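PDB 5AWV: putative hexose oxidase from Nonomuraea sp. ATCC 39727, which probably oxidises a sugar hydroxyl of the glycopeptide antibiotic teicoplanin, which it binds, using a covalently attached FAD. Local coordinates for residues Tyr60-Gly65 against Val74-Arg79; Thr112-Asp117 against Ser132-Lys137. One frame throughout, in Å; residues are numbered along the deposited sequence.

Interaction 1: Tyr60-Gly65 against Val74-Arg79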
# COMPACT_ATOMS: atom_id res chain seq x y z
N TYR A 60 -15.06 -14.31 -13.62
CA TYR A 60 -15.89 -13.19 -13.25
C TYR A 60 -15.15 -12.35 -12.26
O TYR A 60 -14.17 -12.85 -11.66
CB TYR A 60 -17.27 -13.60 -12.66
CG TYR A 60 -17.32 -14.56 -11.52
CD1 TYR A 60 -17.27 -15.98 -11.73
CD2 TYR A 60 -17.48 -14.11 -10.20
CE1 TYR A 60 -17.32 -16.86 -10.64
CE2 TYR A 60 -17.50 -14.97 -9.17
CZ TYR A 60 -17.42 -16.36 -9.37
OH TYR A 60 -17.44 -17.18 -8.22
N ILE A 61 -15.62 -11.13 -12.06
CA ILE A 61 -15.18 -10.29 -10.94
C ILE A 61 -16.39 -10.05 -9.99
O ILE A 61 -17.44 -9.61 -10.41
CB ILE A 61 -14.57 -8.98 -11.51
CG1 ILE A 61 -13.43 -9.35 -12.43
CG2 ILE A 61 -14.07 -8.05 -10.41
CD1 ILE A 61 -12.88 -8.28 -13.32
N HIS A 62 -16.22 -10.35 -8.72
CA HIS A 62 -17.27 -10.29 -7.74
C HIS A 62 -17.12 -9.03 -6.91
O HIS A 62 -16.17 -8.90 -6.07
CB HIS A 62 -17.15 -11.56 -6.90
CG HIS A 62 -18.43 -12.10 -6.39
ND1 HIS A 62 -18.57 -13.41 -5.97
CD2 HIS A 62 -19.63 -11.50 -6.16
CE1 HIS A 62 -19.80 -13.59 -5.53
NE2 HIS A 62 -20.46 -12.45 -5.62
N LEU A 63 -18.04 -8.11 -7.14
CA LEU A 63 -18.15 -6.90 -6.31
C LEU A 63 -18.92 -7.19 -5.08
O LEU A 63 -20.04 -7.73 -5.16
CB LEU A 63 -18.89 -5.80 -7.09
CG LEU A 63 -18.07 -5.14 -8.16
CD1 LEU A 63 -18.95 -4.30 -9.11
CD2 LEU A 63 -16.94 -4.25 -7.61
N VAL A 64 -18.34 -6.85 -3.93
CA VAL A 64 -18.93 -7.16 -2.69
C VAL A 64 -19.06 -5.89 -1.80
O VAL A 64 -18.14 -5.12 -1.70
CB VAL A 64 -18.10 -8.24 -1.96
CG1 VAL A 64 -18.15 -9.56 -2.70
CG2 VAL A 64 -16.64 -7.81 -1.75
N GLY A 65 -20.21 -5.73 -1.17
CA GLY A 65 -20.55 -4.57 -0.33
C GLY A 65 -20.72 -4.83 1.12
O GLY A 65 -21.06 -3.92 1.88
N VAL A 74 -16.18 -15.94 -1.19
CA VAL A 74 -15.09 -16.86 -0.86
C VAL A 74 -15.58 -18.33 -0.95
O VAL A 74 -15.02 -19.11 -1.73
CB VAL A 74 -14.54 -16.56 0.53
CG1 VAL A 74 -13.57 -17.64 0.96
CG2 VAL A 74 -13.71 -15.22 0.46
N GLU A 75 -16.69 -18.63 -0.26
CA GLU A 75 -17.28 -20.00 -0.26
C GLU A 75 -17.59 -20.51 -1.64
O GLU A 75 -17.35 -21.67 -1.97
CB GLU A 75 -18.53 -20.08 0.62
CG GLU A 75 -18.62 -21.30 1.59
CD GLU A 75 -19.20 -20.88 2.97
OE1 GLU A 75 -19.06 -21.60 3.96
OE2 GLU A 75 -19.75 -19.77 3.13
N GLU A 76 -18.15 -19.66 -2.48
CA GLU A 76 -18.33 -20.00 -3.86
C GLU A 76 -17.08 -20.44 -4.64
O GLU A 76 -17.15 -21.40 -5.45
CB GLU A 76 -19.06 -18.87 -4.60
CG GLU A 76 -19.39 -19.31 -6.02
CD GLU A 76 -20.36 -18.39 -6.75
OE1 GLU A 76 -20.38 -18.53 -7.99
OE2 GLU A 76 -21.05 -17.53 -6.12
N THR A 77 -15.95 -19.76 -4.43
CA THR A 77 -14.74 -20.15 -5.10
C THR A 77 -14.25 -21.48 -4.47
O THR A 77 -13.62 -22.23 -5.13
CB THR A 77 -13.63 -19.07 -4.97
OG1 THR A 77 -13.28 -18.92 -3.58
CG2 THR A 77 -14.12 -17.70 -5.51
N VAL A 78 -14.46 -21.69 -3.19
CA VAL A 78 -14.01 -22.97 -2.59
C VAL A 78 -14.81 -24.14 -3.19
O VAL A 78 -14.25 -25.15 -3.61
CB VAL A 78 -14.20 -23.00 -1.11
CG1 VAL A 78 -13.62 -24.32 -0.54
CG2 VAL A 78 -13.45 -21.88 -0.46
N ARG A 79 -16.10 -23.92 -3.33
CA ARG A 79 -17.05 -24.93 -3.80
C ARG A 79 -16.80 -25.24 -5.30
O ARG A 79 -16.77 -26.41 -5.66
CB ARG A 79 -18.50 -24.52 -3.40
CG ARG A 79 -19.64 -25.22 -4.10
CD ARG A 79 -20.02 -24.62 -5.47
NE ARG A 79 -21.40 -24.09 -5.57
CZ ARG A 79 -22.03 -23.75 -6.71
NH1 ARG A 79 -21.44 -23.85 -7.90
NH2 ARG A 79 -23.28 -23.29 -6.65

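Interaction 2: Thr112-Asp117 against Ser132-Lys137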
# COMPACT_ATOMS: atom_id res chain seq x y z
N THR A 112 -15.94 0.98 1.59
CA THR A 112 -15.21 2.23 1.75
C THR A 112 -15.58 3.01 3.05
O THR A 112 -15.41 4.21 3.10
CB THR A 112 -15.43 3.18 0.56
OG1 THR A 112 -16.82 3.46 0.47
CG2 THR A 112 -14.98 2.62 -0.70
N GLU A 113 -16.10 2.37 4.07
CA GLU A 113 -16.39 3.12 5.31
C GLU A 113 -15.10 3.59 6.05
O GLU A 113 -14.10 2.88 6.09
CB GLU A 113 -17.20 2.22 6.26
CG GLU A 113 -17.36 2.80 7.67
CD GLU A 113 -18.78 2.84 8.17
OE1 GLU A 113 -19.10 2.08 9.13
OE2 GLU A 113 -19.54 3.67 7.62
N ILE A 114 -15.16 4.78 6.64
CA ILE A 114 -14.14 5.29 7.51
C ILE A 114 -14.90 5.96 8.62
O ILE A 114 -15.67 6.94 8.38
CB ILE A 114 -13.23 6.32 6.82
CG1 ILE A 114 -12.63 5.76 5.55
CG2 ILE A 114 -12.23 6.97 7.82
CD1 ILE A 114 -12.00 6.90 4.72
N ALA A 115 -14.77 5.45 9.83
CA ALA A 115 -15.56 5.98 10.95
C ALA A 115 -15.00 5.62 12.27
O ALA A 115 -14.25 4.64 12.43
CB ALA A 115 -16.97 5.47 10.90
N TYR A 116 -15.29 6.49 13.21
CA TYR A 116 -14.99 6.16 14.60
C TYR A 116 -15.99 5.08 15.08
O TYR A 116 -17.18 5.22 14.93
CB TYR A 116 -15.09 7.35 15.49
CG TYR A 116 -15.00 6.93 16.95
CD1 TYR A 116 -13.80 6.40 17.49
CD2 TYR A 116 -16.12 7.07 17.79
CE1 TYR A 116 -13.69 6.04 18.82
CE2 TYR A 116 -16.01 6.74 19.15
CZ TYR A 116 -14.81 6.21 19.66
OH TYR A 116 -14.75 5.86 21.01
N ASP A 117 -15.46 4.00 15.65
CA ASP A 117 -16.26 2.86 16.08
C ASP A 117 -16.27 2.79 17.58
O ASP A 117 -15.28 2.29 18.15
CB ASP A 117 -15.67 1.58 15.49
CG ASP A 117 -16.49 0.32 15.83
OD1 ASP A 117 -17.18 0.33 16.87
OD2 ASP A 117 -16.41 -0.64 15.07
N SER A 132 -5.60 8.34 -0.21
CA SER A 132 -6.08 9.70 -0.35
C SER A 132 -7.42 9.93 0.39
O SER A 132 -7.60 10.92 1.13
CB SER A 132 -6.18 10.02 -1.85
OG SER A 132 -6.74 11.28 -1.98
N GLU A 133 -8.36 8.98 0.22
CA GLU A 133 -9.66 9.10 0.91
C GLU A 133 -9.49 9.03 2.40
O GLU A 133 -10.12 9.76 3.13
CB GLU A 133 -10.64 8.02 0.44
CG GLU A 133 -11.08 8.19 -1.02
CD GLU A 133 -11.75 6.90 -1.63
OE1 GLU A 133 -11.41 5.74 -1.35
OE2 GLU A 133 -12.67 7.06 -2.44
N VAL A 134 -8.63 8.13 2.88
CA VAL A 134 -8.40 7.98 4.26
C VAL A 134 -7.81 9.25 4.83
O VAL A 134 -8.23 9.70 5.91
CB VAL A 134 -7.43 6.80 4.57
CG1 VAL A 134 -6.97 6.79 6.02
CG2 VAL A 134 -8.03 5.43 4.20
N TYR A 135 -6.77 9.76 4.22
CA TYR A 135 -6.13 10.93 4.79
C TYR A 135 -7.07 12.13 4.91
O TYR A 135 -7.08 12.82 5.91
CB TYR A 135 -4.89 11.32 4.00
CG TYR A 135 -3.76 10.31 3.94
CD1 TYR A 135 -3.41 9.55 5.05
CD2 TYR A 135 -2.99 10.17 2.79
CE1 TYR A 135 -2.40 8.63 5.01
CE2 TYR A 135 -1.93 9.28 2.76
CZ TYR A 135 -1.65 8.50 3.86
OH TYR A 135 -0.67 7.55 3.86
N GLU A 136 -7.80 12.39 3.86
CA GLU A 136 -8.72 13.49 3.85
C GLU A 136 -9.80 13.36 4.93
O GLU A 136 -10.08 14.34 5.61
CB GLU A 136 -9.29 13.56 2.42
CG GLU A 136 -9.79 14.89 2.01
CD GLU A 136 -8.62 15.92 1.87
OE1 GLU A 136 -8.62 16.76 2.79
OE2 GLU A 136 -7.73 15.79 0.94
N LYS A 137 -10.48 12.21 5.01
CA LYS A 137 -11.51 12.03 5.98
C LYS A 137 -11.04 12.02 7.42
O LYS A 137 -11.70 12.55 8.31
CB LYS A 137 -12.22 10.73 5.69
CG LYS A 137 -13.35 10.36 6.61
CD LYS A 137 -14.61 11.18 6.50
CE LYS A 137 -15.73 10.63 7.45
NZ LYS A 137 -16.47 9.50 6.80

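Interaction 1: Tyr60-Gly65 against Val74-Arg79
Tyr60 and Glu76 carry most of this contact, in which the strand 60-63 faces the later turns of the helix 67-80. The two elements run nearly antiparallel, 151° apart, and the axes of these short segments come no closer than 11.4 Å, so long side chains must span the gap.

The polar part gathers at the carboxylate of Glu76. Its OE1 lies 3.2 Å from Tyr60 OH, and the tyrosine ring and the carboxylate are set obliquely to each other. Glu76 gets there because CG stands anti to its own backbone N (chi1 -173°) and the chain continues extended, carrying the acid off the helix toward the strand. The stronger partner of OE1 is Lys34, which forms a salt bridge with it and also a cation-pi contact with the Tyr60 ring; one lysine on the neighbouring strand thus ties both side chains together. Glu76 OE2 lies on the His62 side, 4.2 Å from His62 CE1, with the imidazole plane 72° from that of the carboxylate.

The Tyr60 hydroxyl also makes van der Waals contacts with carbon: Thr77 CG2 is 4.3 Å from Tyr60 OH, and Glu76 CG lies 3.6 Å from that same oxygen. Threonine suits this buried helix position because its methyl can face the strand while Thr77 OG1 bonds back to Val74 O, in the carbonyl plane and on a lone pair, at 2.5 Å. His514 also bonds to OG1.

Strand 60-63, helix 67-80 and strand 84-87 follow one another in the chain, and the two strands lie parallel in one mixed sheet with strand 104-107 between them. This is a beta-alpha-beta crossover that skips one strand, part of the FAD-binding domain of PCMH-type flavoenzymes.

Interaction 2: Thr112-Asp117 against Ser132-Lys137
The strand 114-117 and the helix 131-142 cross at -51°, with Ile114 and Val134 closest in backbone, their CA atoms 7.1 Å apart. In this FAD-binding domain of the PCMH type, the strand is an outermost member, within the chain, of a five-stranded antiparallel sheet, and the helix follows the hairpin of strands 114-117 and 122-125.

Ile114 supplies most of the apolar contact. With CG1 beside the backbone N (chi1 -54°), its CD1 is carried to the helix backbone, 3.8 Å from both Val134 CA and Glu133 O, and 4.3 Å from the methyl Val134 CG2. A beta-branched residue suits this strand position, since it sends a second branch, CG2, against the aliphatic part of Lys137, 3.8 Å from its CG. Val134, buried, also leans on Ile125 of the adjoining strand. Glu133 stays at the outer edge, its OE1 bonded to Thr130 N just before the helix.

Lysine serves here because it joins a long aliphatic chain to a charged end: its methylenes slide past Ile114 in the opposite direction, and its side chain also packs on Leu110 of the second subunit, another copy of the protein. Bends at chi2 (71°) and chi4 bring the ammonium back to the strand, where Lys137 NZ donates to Ile114 O at 3.1 Å, in the carbonyl plane.

Both contacts set a helix against a strand within the FAD-binding domain, yet they share no element: interaction 1 involves the mixed sheet, interaction 2 the five-stranded antiparallel one. Their centres are 25 Å apart and their nearest atoms about 7 Å, without touching. Interaction 1 is the buried one but buries less surface between its segments (131 against 221 Å²), and its chemistry centres on an acid salt-bridged to Lys34, outside its segments. Interaction 2, partly buried and beside the second subunit, relies on aliphatic packing and one side-chain to backbone bond. Neither touches the flavin: the side chain of Thr77 is about 12 Å and that of Glu133 about 11 Å from the bound FAD.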